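Local coordinates for pyruvate carboxylase protein (Rhizobium etli, PDB 2QF7), which is a biotin-dependent carboxylase whose single chain joins an ATP-grasp biotin carboxylase part, a TIM-barrel part and a biotin-carrying domain, at residues T581-L586 with G621-L626; F606-P611 with P1021-G1026; A974-I979 with V987-F992; T495-P500 with I1072-R1077. One frame throughout, in Å; residues are numbered along the deposited sequence.

Contact 1. Residues T581-L586 with G621-L626; sequences TYSHAL and GAPNLL
Ser583 lies over the turn that follows helix 611-621, its CB 3.8 Å from Ala622 CA and its hydroxyl beside the ring of Pro623. With OG anti to the backbone N (chi1 -171°), the hydroxyl reaches the side-chain amide of Asn624 and donates to OD1 at 2.6 Å from OG. It comes from above the carbonyl plane, 48° out of it. The same amide answers with its nitrogen: ND2 of Asn624 donates to Ser583 O at 3.0 Å, a fairly straight bond of 163° lying close to the amide plane. One amide thus grips both the hydroxyl and the carbonyl oxygen of a single serine, which fixes the rotation of the Asn624 amide; ND2 also bonds to Lys526 O. Next to this polar pair, Leu625 turns CD1 to the CB of Tyr582 (4.2 Å) and CD2 to the carbonyl oxygen of Leu586. The ring of Tyr582 leads away from the turn, and its OH bonds to Asp555 and Trp825. Residues 622-625 form a type I beta turn linking helix 611-621 to strand 626-632. The contact therefore joins the end of helix 572-585 to the turn leading into strand 626-632 of the eight-stranded TIM barrel.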
loop_
_atom_site.group_PDB
_atom_site.type_symbol
_atom_site.label_atom_id
_atom_site.label_comp_id
_atom_site.label_asym_id
_atom_site.label_seq_id
_atom_site.Cartn_x
_atom_site.Cartn_y
_atom_site.Cartn_z
ATOM N N THR A 581 -36.098 -12.308 -25.439
ATOM C CA THR A 581 -35.834 -11.864 -26.785
ATOM C C THR A 581 -36.041 -13.006 -27.763
ATOM O O THR A 581 -36.730 -12.834 -28.791
ATOM C CB THR A 581 -34.441 -11.188 -26.921
ATOM O OG1 THR A 581 -34.367 -10.099 -25.981
ATOM C CG2 THR A 581 -34.290 -10.590 -28.332
ATOM N N TYR A 582 -35.482 -14.166 -27.439
ATOM C CA TYR A 582 -35.726 -15.373 -28.224
ATOM C C TYR A 582 -37.217 -15.684 -28.317
ATOM O O TYR A 582 -37.731 -15.946 -29.390
ATOM C CB TYR A 582 -35.051 -16.576 -27.562
ATOM C CG TYR A 582 -33.598 -16.779 -27.923
ATOM C CD1 TYR A 582 -32.576 -16.296 -27.097
ATOM C CD2 TYR A 582 -33.249 -17.541 -29.038
ATOM C CE1 TYR A 582 -31.215 -16.539 -27.415
ATOM C CE2 TYR A 582 -31.921 -17.765 -29.358
ATOM C CZ TYR A 582 -30.924 -17.276 -28.548
ATOM O OH TYR A 582 -29.637 -17.560 -28.917
ATOM N N SER A 583 -37.911 -15.630 -27.176
ATOM C CA SER A 583 -39.354 -15.929 -27.101
ATOM C C SER A 583 -40.153 -15.042 -28.082
ATOM O O SER A 583 -41.033 -15.531 -28.785
ATOM C CB SER A 583 -39.851 -15.727 -25.654
ATOM O OG SER A 583 -41.183 -16.196 -25.498
ATOM N N HIS A 584 -39.853 -13.735 -28.113
ATOM C CA HIS A 584 -40.607 -12.790 -28.932
ATOM C C HIS A 584 -40.136 -12.794 -30.363
ATOM O O HIS A 584 -40.960 -12.592 -31.251
ATOM C CB HIS A 584 -40.463 -11.348 -28.425
ATOM C CG HIS A 584 -41.270 -11.069 -27.186
ATOM N ND1 HIS A 584 -40.908 -11.538 -25.938
ATOM C CD2 HIS A 584 -42.465 -10.444 -27.020
ATOM C CE1 HIS A 584 -41.815 -11.153 -25.046
ATOM N NE2 HIS A 584 -42.759 -10.477 -25.673
ATOM N N ALA A 585 -38.816 -12.943 -30.589
ATOM C CA ALA A 585 -38.238 -12.653 -31.895
ATOM C C ALA A 585 -38.136 -13.887 -32.771
ATOM O O ALA A 585 -38.243 -13.772 -34.002
ATOM C CB ALA A 585 -36.804 -11.986 -31.749
ATOM N N LEU A 586 -37.894 -15.060 -32.148
ATOM C CA LEU A 586 -37.709 -16.340 -32.868
ATOM C C LEU A 586 -38.664 -17.387 -32.355
ATOM O O LEU A 586 -38.234 -18.487 -31.925
ATOM C CB LEU A 586 -36.247 -16.865 -32.737
ATOM C CG LEU A 586 -35.180 -15.855 -33.185
ATOM C CD1 LEU A 586 -33.734 -16.382 -32.870
ATOM C CD2 LEU A 586 -35.360 -15.552 -34.704
ATOM N N GLY A 621 -38.782 -16.857 -19.009
ATOM C CA GLY A 621 -38.532 -15.909 -20.100
ATOM C C GLY A 621 -38.933 -16.437 -21.465
ATOM O O GLY A 621 -39.234 -15.674 -22.370
ATOM N N ALA A 622 -38.939 -17.753 -21.625
ATOM C CA ALA A 622 -39.259 -18.341 -22.918
ATOM C C ALA A 622 -40.337 -19.453 -22.803
ATOM O O ALA A 622 -40.072 -20.612 -23.078
ATOM C CB ALA A 622 -37.946 -18.862 -23.598
ATOM N N PRO A 623 -41.581 -19.083 -22.406
ATOM C CA PRO A 623 -42.652 -20.059 -22.084
ATOM C C PRO A 623 -43.229 -20.747 -23.342
ATOM O O PRO A 623 -44.016 -21.706 -23.224
ATOM C CB PRO A 623 -43.720 -19.177 -21.410
ATOM C CG PRO A 623 -43.562 -17.830 -22.121
ATOM C CD PRO A 623 -42.041 -17.695 -22.212
ATOM N N ASN A 624 -42.788 -20.308 -24.524
ATOM C CA ASN A 624 -43.286 -20.861 -25.797
ATOM C C ASN A 624 -42.351 -21.838 -26.493
ATOM O O ASN A 624 -42.730 -22.462 -27.484
ATOM C CB ASN A 624 -43.691 -19.723 -26.802
ATOM C CG ASN A 624 -42.551 -18.726 -27.083
ATOM O OD1 ASN A 624 -41.583 -18.608 -26.312
ATOM N ND2 ASN A 624 -42.681 -17.985 -28.171
ATOM N N LEU A 625 -41.119 -21.953 -26.015
ATOM C CA LEU A 625 -40.133 -22.799 -26.668
ATOM C C LEU A 625 -39.749 -24.002 -25.790
ATOM O O LEU A 625 -39.717 -23.882 -24.561
ATOM C CB LEU A 625 -38.829 -22.024 -27.004
ATOM C CG LEU A 625 -38.962 -20.715 -27.813
ATOM C CD1 LEU A 625 -37.565 -19.954 -27.948
ATOM C CD2 LEU A 625 -39.539 -21.019 -29.187
ATOM N N LEU A 626 -39.452 -25.129 -26.438
ATOM C CA LEU A 626 -39.072 -26.352 -25.745
ATOM C C LEU A 626 -37.715 -26.087 -25.133
ATOM O O LEU A 626 -36.869 -25.436 -25.746
ATOM C CB LEU A 626 -38.968 -27.500 -26.739
ATOM C CG LEU A 626 -40.264 -28.048 -27.345
ATOM C CD1 LEU A 626 -39.960 -29.221 -28.303
ATOM C CD2 LEU A 626 -41.196 -28.503 -26.234
#

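Contact 2. Residues F606-P611 with P1021-G1026; sequences FLTEDP and PAYFYG
The backbones stay well apart, the nearest CA atoms being those of Leu607 and Tyr1023 at 8.5 Å, and side chains bridge the gap. Residues 606-611 run from the weakly bonded end of helix 599-607 through Thr608, where phi turns positive, to Asp610 at the N-cap of the next helix. Residues 1021-1025 are helical. Tyr1023, with CG anti to the backbone N (chi1 178°), extends its ring toward the end of helix 599-607, and its OH shares a hydrogen bond with Thr608 OG1 at 2.6 Å. The threonine oxygen approaches at the ring edge, near the ring plane. The OH also lies 3.0 Å from the carbonyl carbon of Leu607, so the tyrosine end is set close against the backbone. The joint ties the linker between two helices of the TIM-barrel region to a helix within the conserved carboxylase domain. Beside it, CD2 of Leu607 packs on CZ of Phe1024 at 3.8 Å and more loosely on CE2 of Tyr1023 at 4.5 Å. The two aromatic residues also pack on each other, CD2 of Tyr1023 lying over the centre of one Phe1024 face. His499 gives Tyr1023 OH a second hydrogen-bonding partner through NE2 and meets the Phe1024 ring edge-to-face.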
loop_
_atom_site.group_PDB
_atom_site.type_symbol
_atom_site.label_atom_id
_atom_site.label_comp_id
_atom_site.label_asym_id
_atom_site.label_seq_id
_atom_site.Cartn_x
_atom_site.Cartn_y
_atom_site.Cartn_z
ATOM N N PHE A 606 -17.761 -23.369 -10.334
ATOM C CA PHE A 606 -16.932 -22.251 -10.807
ATOM C C PHE A 606 -17.665 -20.919 -10.896
ATOM O O PHE A 606 -17.016 -19.855 -10.938
ATOM C CB PHE A 606 -16.324 -22.579 -12.188
ATOM C CG PHE A 606 -15.310 -23.736 -12.153
ATOM C CD1 PHE A 606 -14.211 -23.679 -11.302
ATOM C CD2 PHE A 606 -15.477 -24.863 -12.963
ATOM C CE1 PHE A 606 -13.286 -24.720 -11.250
ATOM C CE2 PHE A 606 -14.543 -25.920 -12.932
ATOM C CZ PHE A 606 -13.452 -25.836 -12.091
ATOM N N LEU A 607 -18.997 -20.962 -10.972
ATOM C CA LEU A 607 -19.766 -19.721 -11.096
ATOM C C LEU A 607 -20.580 -19.403 -9.850
ATOM O O LEU A 607 -21.272 -18.393 -9.821
ATOM C CB LEU A 607 -20.699 -19.777 -12.327
ATOM C CG LEU A 607 -20.024 -20.152 -13.656
ATOM C CD1 LEU A 607 -21.024 -20.343 -14.829
ATOM C CD2 LEU A 607 -18.947 -19.019 -13.962
ATOM N N THR A 608 -20.474 -20.246 -8.824
ATOM C CA THR A 608 -21.252 -20.086 -7.564
ATOM C C THR A 608 -22.751 -19.767 -7.861
ATOM O O THR A 608 -23.326 -18.819 -7.292
ATOM C CB THR A 608 -20.742 -18.952 -6.726
ATOM O OG1 THR A 608 -19.348 -18.699 -6.977
ATOM C CG2 THR A 608 -20.984 -19.218 -5.156
ATOM N N GLU A 609 -23.370 -20.554 -8.721
ATOM C CA GLU A 609 -24.814 -20.410 -8.992
ATOM C C GLU A 609 -25.530 -21.712 -9.242
ATOM O O GLU A 609 -24.892 -22.732 -9.562
ATOM C CB GLU A 609 -25.067 -19.436 -10.134
ATOM C CG GLU A 609 -24.530 -19.880 -11.487
ATOM C CD GLU A 609 -24.522 -18.720 -12.510
ATOM O OE1 GLU A 609 -24.595 -17.550 -12.103
ATOM O OE2 GLU A 609 -24.388 -18.987 -13.712
ATOM N N ASP A 610 -26.858 -21.650 -9.092
ATOM C CA ASP A 610 -27.736 -22.815 -9.046
ATOM C C ASP A 610 -28.224 -23.196 -10.450
ATOM O O ASP A 610 -28.915 -22.399 -11.094
ATOM C CB ASP A 610 -28.899 -22.458 -8.086
ATOM C CG ASP A 610 -29.910 -23.576 -7.906
ATOM O OD1 ASP A 610 -29.872 -24.571 -8.622
ATOM O OD2 ASP A 610 -30.731 -23.444 -6.987
ATOM N N PRO A 611 -27.879 -24.412 -10.963
ATOM C CA PRO A 611 -28.383 -24.683 -12.318
ATOM C C PRO A 611 -29.929 -24.730 -12.401
ATOM O O PRO A 611 -30.507 -24.534 -13.480
ATOM C CB PRO A 611 -27.783 -26.068 -12.660
ATOM C CG PRO A 611 -27.588 -26.728 -11.304
ATOM C CD PRO A 611 -27.121 -25.552 -10.424
ATOM N N PRO A 1021 -19.064 -8.689 -15.222
ATOM C CA PRO A 1021 -17.771 -8.080 -14.850
ATOM C C PRO A 1021 -17.607 -7.932 -13.311
ATOM O O PRO A 1021 -16.523 -8.146 -12.770
ATOM C CB PRO A 1021 -17.825 -6.714 -15.544
ATOM C CG PRO A 1021 -18.751 -6.956 -16.781
ATOM C CD PRO A 1021 -19.843 -7.797 -16.100
ATOM N N ALA A 1022 -18.709 -7.629 -12.626
ATOM C CA ALA A 1022 -18.678 -7.530 -11.148
ATOM C C ALA A 1022 -18.500 -8.890 -10.502
ATOM O O ALA A 1022 -17.781 -9.010 -9.491
ATOM C CB ALA A 1022 -19.963 -6.862 -10.629
ATOM N N TYR A 1023 -19.119 -9.927 -11.075
ATOM C CA TYR A 1023 -18.921 -11.282 -10.559
ATOM C C TYR A 1023 -17.422 -11.698 -10.577
ATOM O O TYR A 1023 -16.876 -12.204 -9.580
ATOM C CB TYR A 1023 -19.824 -12.329 -11.265
ATOM C CG TYR A 1023 -19.550 -13.685 -10.727
ATOM C CD1 TYR A 1023 -19.994 -14.057 -9.442
ATOM C CD2 TYR A 1023 -18.734 -14.553 -11.412
ATOM C CE1 TYR A 1023 -19.672 -15.298 -8.905
ATOM C CE2 TYR A 1023 -18.393 -15.796 -10.883
ATOM C CZ TYR A 1023 -18.844 -16.156 -9.623
ATOM O OH TYR A 1023 -18.475 -17.391 -9.104
ATOM N N PHE A 1024 -16.778 -11.525 -11.718
ATOM C CA PHE A 1024 -15.361 -11.976 -11.856
ATOM C C PHE A 1024 -14.300 -10.990 -11.331
ATOM O O PHE A 1024 -13.230 -11.426 -10.880
ATOM C CB PHE A 1024 -15.030 -12.297 -13.311
ATOM C CG PHE A 1024 -15.693 -13.542 -13.818
ATOM C CD1 PHE A 1024 -15.453 -14.775 -13.208
ATOM C CD2 PHE A 1024 -16.535 -13.489 -14.898
ATOM C CE1 PHE A 1024 -16.073 -15.953 -13.683
ATOM C CE2 PHE A 1024 -17.139 -14.655 -15.392
ATOM C CZ PHE A 1024 -16.916 -15.889 -14.764
ATOM N N TYR A 1025 -14.594 -9.691 -11.406
ATOM C CA TYR A 1025 -13.600 -8.614 -11.062
ATOM C C TYR A 1025 -14.016 -7.604 -9.986
ATOM O O TYR A 1025 -13.217 -6.747 -9.589
ATOM C CB TYR A 1025 -13.196 -7.865 -12.329
ATOM C CG TYR A 1025 -12.748 -8.809 -13.408
ATOM C CD1 TYR A 1025 -11.488 -9.407 -13.358
ATOM C CD2 TYR A 1025 -13.595 -9.129 -14.446
ATOM C CE1 TYR A 1025 -11.089 -10.339 -14.360
ATOM C CE2 TYR A 1025 -13.233 -10.008 -15.415
ATOM C CZ TYR A 1025 -11.986 -10.602 -15.381
ATOM O OH TYR A 1025 -11.670 -11.474 -16.384
ATOM N N GLY A 1026 -15.261 -7.673 -9.520
ATOM C CA GLY A 1026 -15.729 -6.748 -8.475
ATOM C C GLY A 1026 -15.933 -5.362 -9.042
ATOM O O GLY A 1026 -16.102 -5.195 -10.268
#

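Contact 3. Residues A974-I979 with V987-F992; sequences AERKVI and VSDFEF
Both terminal nitrogens of Arg976 converge on a single carboxylate oxygen, OD1 of Asp989, each at 3.0 Å. This end-on salt bridge lies in the guanidinium plane, while the carboxylate stands almost perpendicular to it (88°) and receives both nitrogens on its anti side. NH2 donates as well to the backbone O of Val987 at 2.7 Å, with the oxygen tilted from the guanidinium plane. Three bonds thus hold the group at the start of helix 989-997, and NE forms a further salt bridge with Glu980. The arginine reaches there by leaving its helix with CG anti to the backbone N and bending at chi2 (104°), which carries CD over one face of the Phe992 ring, a CH-pi contact of 3.9 Å from CD to the centroid. CE1 of the same ring approaches the backbone N of Arg976 at 3.4 Å, and the CB of Glu975 sits at the ring edge. Further along the helix, CG2 of Ile979 meets CG2 of Val987 at 4.0 Å. Ser988 and Glu991 bond reciprocally, side chain to backbone N. The arrangement is that of a helical hairpin within the conserved carboxylase domain, its second helix opened by a capping box.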
loop_
_atom_site.group_PDB
_atom_site.type_symbol
_atom_site.label_atom_id
_atom_site.label_comp_id
_atom_site.label_asym_id
_atom_site.label_seq_id
_atom_site.Cartn_x
_atom_site.Cartn_y
_atom_site.Cartn_z
ATOM N N ALA A 974 -32.443 -41.687 3.795
ATOM C CA ALA A 974 -31.219 -41.560 4.600
ATOM C C ALA A 974 -30.211 -40.582 4.004
ATOM O O ALA A 974 -29.568 -39.828 4.749
ATOM C CB ALA A 974 -30.558 -42.908 4.829
ATOM N N GLU A 975 -30.039 -40.613 2.676
ATOM C CA GLU A 975 -29.164 -39.634 2.018
ATOM C C GLU A 975 -29.664 -38.200 2.211
ATOM O O GLU A 975 -28.873 -37.280 2.437
ATOM C CB GLU A 975 -28.949 -39.956 0.524
ATOM C CG GLU A 975 -28.303 -41.319 0.365
ATOM C CD GLU A 975 -27.230 -41.373 -0.686
ATOM O OE1 GLU A 975 -26.795 -40.305 -1.183
ATOM O OE2 GLU A 975 -26.801 -42.503 -1.003
ATOM N N ARG A 976 -30.975 -38.018 2.132
ATOM C CA ARG A 976 -31.603 -36.718 2.390
ATOM C C ARG A 976 -31.283 -36.204 3.821
ATOM O O ARG A 976 -30.942 -35.039 4.011
ATOM C CB ARG A 976 -33.116 -36.815 2.186
ATOM C CG ARG A 976 -33.877 -35.501 2.367
ATOM C CD ARG A 976 -34.213 -35.019 1.033
ATOM N NE ARG A 976 -34.880 -33.722 0.941
ATOM C CZ ARG A 976 -35.767 -33.475 -0.010
ATOM N NH1 ARG A 976 -36.109 -34.455 -0.832
ATOM N NH2 ARG A 976 -36.316 -32.282 -0.132
ATOM N N LYS A 977 -31.372 -37.076 4.817
ATOM C CA LYS A 977 -31.056 -36.671 6.192
ATOM C C LYS A 977 -29.564 -36.297 6.358
ATOM O O LYS A 977 -29.244 -35.388 7.103
ATOM C CB LYS A 977 -31.472 -37.759 7.187
ATOM C CG LYS A 977 -32.994 -37.979 7.261
ATOM C CD LYS A 977 -33.372 -39.047 8.313
ATOM N N VAL A 978 -28.666 -36.962 5.624
ATOM C CA VAL A 978 -27.242 -36.619 5.658
ATOM C C VAL A 978 -26.964 -35.169 5.208
ATOM O O VAL A 978 -26.289 -34.405 5.927
ATOM C CB VAL A 978 -26.392 -37.585 4.798
ATOM C CG1 VAL A 978 -24.984 -37.068 4.684
ATOM C CG2 VAL A 978 -26.400 -39.007 5.385
ATOM N N ILE A 979 -27.468 -34.784 4.030
ATOM C CA ILE A 979 -27.255 -33.412 3.562
ATOM C C ILE A 979 -28.011 -32.390 4.427
ATOM O O ILE A 979 -27.488 -31.316 4.730
ATOM C CB ILE A 979 -27.529 -33.215 2.042
ATOM C CG1 ILE A 979 -27.045 -31.831 1.556
ATOM C CG2 ILE A 979 -29.021 -33.452 1.685
ATOM C CD1 ILE A 979 -25.567 -31.514 1.819
ATOM N N VAL A 987 -33.589 -29.259 2.690
ATOM C CA VAL A 987 -33.226 -28.852 1.342
ATOM C C VAL A 987 -34.409 -29.162 0.430
ATOM O O VAL A 987 -35.256 -29.983 0.779
ATOM C CB VAL A 987 -31.923 -29.570 0.864
ATOM C CG1 VAL A 987 -30.775 -29.263 1.840
ATOM C CG2 VAL A 987 -32.150 -31.078 0.707
ATOM N N SER A 988 -34.478 -28.517 -0.733
ATOM C CA SER A 988 -35.561 -28.781 -1.670
ATOM C C SER A 988 -35.285 -30.078 -2.427
ATOM O O SER A 988 -34.155 -30.565 -2.430
ATOM C CB SER A 988 -35.695 -27.622 -2.657
ATOM O OG SER A 988 -34.573 -27.566 -3.493
ATOM N N ASP A 989 -36.294 -30.630 -3.093
ATOM C CA ASP A 989 -36.055 -31.804 -3.933
ATOM C C ASP A 989 -35.004 -31.519 -4.999
ATOM O O ASP A 989 -34.293 -32.418 -5.397
ATOM C CB ASP A 989 -37.329 -32.265 -4.628
ATOM C CG ASP A 989 -38.402 -32.729 -3.643
ATOM O OD1 ASP A 989 -38.104 -32.946 -2.449
ATOM O OD2 ASP A 989 -39.543 -32.896 -4.101
ATOM N N PHE A 990 -34.955 -30.292 -5.520
ATOM C CA PHE A 990 -33.970 -29.952 -6.569
ATOM C C PHE A 990 -32.558 -29.961 -5.983
ATOM O O PHE A 990 -31.602 -30.482 -6.594
ATOM C CB PHE A 990 -34.225 -28.549 -7.170
ATOM C CG PHE A 990 -35.474 -28.439 -8.026
ATOM C CD1 PHE A 990 -36.105 -29.568 -8.550
ATOM C CD2 PHE A 990 -35.968 -27.173 -8.381
ATOM C CE1 PHE A 990 -37.261 -29.471 -9.363
ATOM C CE2 PHE A 990 -37.116 -27.047 -9.213
ATOM C CZ PHE A 990 -37.774 -28.216 -9.684
ATOM N N GLU A 991 -32.413 -29.347 -4.817
ATOM C CA GLU A 991 -31.136 -29.365 -4.096
ATOM C C GLU A 991 -30.713 -30.797 -3.789
ATOM O O GLU A 991 -29.534 -31.143 -3.860
ATOM C CB GLU A 991 -31.259 -28.581 -2.786
ATOM C CG GLU A 991 -31.279 -27.072 -2.987
ATOM C CD GLU A 991 -31.312 -26.349 -1.660
ATOM O OE1 GLU A 991 -32.224 -26.611 -0.845
ATOM O OE2 GLU A 991 -30.375 -25.551 -1.400
ATOM N N PHE A 992 -31.669 -31.636 -3.390
ATOM C CA PHE A 992 -31.348 -33.036 -3.124
ATOM C C PHE A 992 -30.846 -33.739 -4.410
ATOM O O PHE A 992 -29.876 -34.494 -4.346
ATOM C CB PHE A 992 -32.532 -33.760 -2.496
ATOM C CG PHE A 992 -32.260 -35.204 -2.148
ATOM C CD1 PHE A 992 -31.096 -35.575 -1.468
ATOM C CD2 PHE A 992 -33.167 -36.185 -2.497
ATOM C CE1 PHE A 992 -30.836 -36.915 -1.128
ATOM C CE2 PHE A 992 -32.940 -37.533 -2.156
ATOM C CZ PHE A 992 -31.761 -37.896 -1.485
#

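Contact 4. Residues T495-P500 with I1072-R1077; sequences TVNGHP and IKVPDR
A helix end packed against an edge strand makes this contact: helix 483-497 closes on the end of strand 1068-1075, an outermost strand, within this chain, of a four-stranded antiparallel sheet. The segments are more than 570 residues apart in sequence. Their apolar part is two valines that run alongside one another in opposite senses, CG1 of Val496 lying 3.8 Å from CG2 of Val1074. CG2 of Val496 makes a second apolar approach to CG2 of Val1074, at 4.1 Å, and the same Val496 also touches Val1059 on the neighbouring strand 1058-1065. Asn497, the last helical residue before Gly498 turns to positive phi, covers the chain where it leaves the strand. Its CG is anti to the carbonyl carbon (chi1 -55°), which places the amide against the backbone between Pro1075 and Arg1077; CG is 3.5 Å from Pro1075 O and 3.8 Å from Arg1077 N. In between, Asp1076 is the centre of an inverse gamma turn, closed by a weak bond from Arg1077 N to Pro1075 O. OD2 of Asp1076 is hydrogen-bonded outside the contact, to Thr1053 and His1079. Arg1077 lies roughly perpendicular to Asn497, its guanidinium plane inclined 46° to the amide, and its NH1 forms a salt bridge with Asp493, one helical turn before Asn497. NH1 of Arg1077 passes 4.2 Å from CB of Asn497.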
loop_
_atom_site.group_PDB
_atom_site.type_symbol
_atom_site.label_atom_id
_atom_site.label_comp_id
_atom_site.label_asym_id
_atom_site.label_seq_id
_atom_site.Cartn_x
_atom_site.Cartn_y
_atom_site.Cartn_z
ATOM N N THR A 495 -13.352 -7.827 -5.047
ATOM C CA THR A 495 -12.659 -6.576 -5.326
ATOM C C THR A 495 -11.256 -6.602 -4.678
ATOM O O THR A 495 -10.263 -6.239 -5.321
ATOM C CB THR A 495 -13.460 -5.373 -4.813
ATOM O OG1 THR A 495 -14.686 -5.262 -5.558
ATOM C CG2 THR A 495 -12.648 -4.061 -4.954
ATOM N N VAL A 496 -11.171 -7.070 -3.442
ATOM C CA VAL A 496 -9.863 -7.125 -2.785
ATOM C C VAL A 496 -9.007 -8.365 -3.041
ATOM O O VAL A 496 -7.786 -8.243 -3.078
ATOM C CB VAL A 496 -9.841 -6.632 -1.281
ATOM C CG1 VAL A 496 -11.108 -6.018 -0.819
ATOM C CG2 VAL A 496 -9.155 -7.611 -0.255
ATOM N N ASN A 497 -9.632 -9.531 -3.208
ATOM C CA ASN A 497 -8.880 -10.766 -3.302
ATOM C C ASN A 497 -8.934 -11.404 -4.679
ATOM O O ASN A 497 -8.193 -12.338 -4.917
ATOM C CB ASN A 497 -9.279 -11.773 -2.200
ATOM C CG ASN A 497 -9.158 -11.182 -0.773
ATOM O OD1 ASN A 497 -10.172 -11.017 -0.056
ATOM N ND2 ASN A 497 -7.934 -10.850 -0.367
ATOM N N GLY A 498 -9.791 -10.905 -5.580
ATOM C CA GLY A 498 -9.937 -11.503 -6.944
ATOM C C GLY A 498 -10.750 -12.799 -6.964
ATOM O O GLY A 498 -11.000 -13.410 -5.903
ATOM N N HIS A 499 -11.156 -13.230 -8.167
ATOM C CA HIS A 499 -11.880 -14.464 -8.338
ATOM C C HIS A 499 -10.810 -15.485 -8.736
ATOM O O HIS A 499 -9.994 -15.208 -9.608
ATOM C CB HIS A 499 -12.915 -14.312 -9.481
ATOM C CG HIS A 499 -13.848 -15.474 -9.617
ATOM N ND1 HIS A 499 -13.477 -16.676 -10.187
ATOM C CD2 HIS A 499 -15.125 -15.633 -9.200
ATOM C CE1 HIS A 499 -14.485 -17.522 -10.112
ATOM N NE2 HIS A 499 -15.500 -16.908 -9.536
ATOM N N PRO A 500 -10.821 -16.689 -8.136
ATOM C CA PRO A 500 -9.777 -17.693 -8.458
ATOM C C PRO A 500 -9.718 -18.104 -9.933
ATOM O O PRO A 500 -8.653 -18.541 -10.422
ATOM C CB PRO A 500 -10.176 -18.903 -7.602
ATOM C CG PRO A 500 -11.666 -18.703 -7.344
ATOM C CD PRO A 500 -11.806 -17.209 -7.164
ATOM N N ILE A 1072 -17.966 -2.782 4.750
ATOM C CA ILE A 1072 -17.885 -4.222 4.743
ATOM C C ILE A 1072 -16.401 -4.591 4.891
ATOM O O ILE A 1072 -15.568 -4.093 4.129
ATOM C CB ILE A 1072 -18.437 -4.806 3.392
ATOM C CG1 ILE A 1072 -19.945 -4.509 3.199
ATOM C CG2 ILE A 1072 -18.136 -6.279 3.294
ATOM C CD1 ILE A 1072 -20.922 -5.243 4.171
ATOM N N LYS A 1073 -16.083 -5.459 5.855
ATOM C CA LYS A 1073 -14.692 -5.910 6.073
ATOM C C LYS A 1073 -14.512 -7.311 5.520
ATOM O O LYS A 1073 -15.363 -8.179 5.739
ATOM C CB LYS A 1073 -14.309 -5.898 7.549
ATOM C CG LYS A 1073 -14.161 -4.476 8.160
ATOM C CD LYS A 1073 -13.817 -4.527 9.667
ATOM N N VAL A 1074 -13.415 -7.524 4.792
ATOM C CA VAL A 1074 -13.033 -8.873 4.366
ATOM C C VAL A 1074 -11.538 -9.121 4.673
ATOM O O VAL A 1074 -10.755 -8.147 4.784
ATOM C CB VAL A 1074 -13.291 -9.089 2.860
ATOM C CG1 VAL A 1074 -14.815 -8.988 2.522
ATOM C CG2 VAL A 1074 -12.473 -8.118 2.044
ATOM N N PRO A 1075 -11.140 -10.415 4.839
ATOM C CA PRO A 1075 -9.703 -10.665 5.057
ATOM C C PRO A 1075 -8.912 -10.313 3.806
ATOM O O PRO A 1075 -9.380 -10.520 2.693
ATOM C CB PRO A 1075 -9.610 -12.178 5.340
ATOM C CG PRO A 1075 -11.006 -12.697 5.408
ATOM C CD PRO A 1075 -11.949 -11.652 4.870
ATOM N N ASP A 1076 -7.733 -9.755 4.013
ATOM C CA ASP A 1076 -6.784 -9.517 2.956
ATOM C C ASP A 1076 -5.996 -10.807 2.662
ATOM O O ASP A 1076 -4.781 -10.897 2.887
ATOM C CB ASP A 1076 -5.836 -8.395 3.368
ATOM C CG ASP A 1076 -5.028 -7.885 2.218
ATOM O OD1 ASP A 1076 -5.117 -8.465 1.121
ATOM O OD2 ASP A 1076 -4.305 -6.894 2.399
ATOM N N ARG A 1077 -6.709 -11.785 2.111
ATOM C CA ARG A 1077 -6.140 -13.082 1.751
ATOM C C ARG A 1077 -5.003 -12.971 0.747
ATOM O O ARG A 1077 -4.123 -13.810 0.717
ATOM C CB ARG A 1077 -7.241 -13.996 1.203
ATOM C CG ARG A 1077 -8.346 -14.247 2.214
ATOM C CD ARG A 1077 -9.101 -15.550 1.936
ATOM N NE ARG A 1077 -10.490 -15.378 2.376
ATOM C CZ ARG A 1077 -11.434 -14.848 1.612
ATOM N NH1 ARG A 1077 -11.151 -14.492 0.359
ATOM N NH2 ARG A 1077 -12.657 -14.706 2.096
#

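Contacts 1 and 2 are buried, whereas contacts 3 and 4 are only partly so. Contact 1 belongs to the helical layer and connections around the barrel strands, and contact 3 joins helices adjacent in sequence. Contacts 1 and 3 touch none of the others, though contact 3 comes to about 5 Å from contact 2 at the nearest atoms. Contacts 2 and 4 do meet, through His499 and also where Thr495, in helix 483-497, packs against Gly1026 at the end of the contact 2 helix. Neutral polar groups dominate contact 1, a shared hydroxyl bond and aromatic packing contact 2, and ionic pairing contact 3, while contact 4 combines valine packing with an amide laid on backbone.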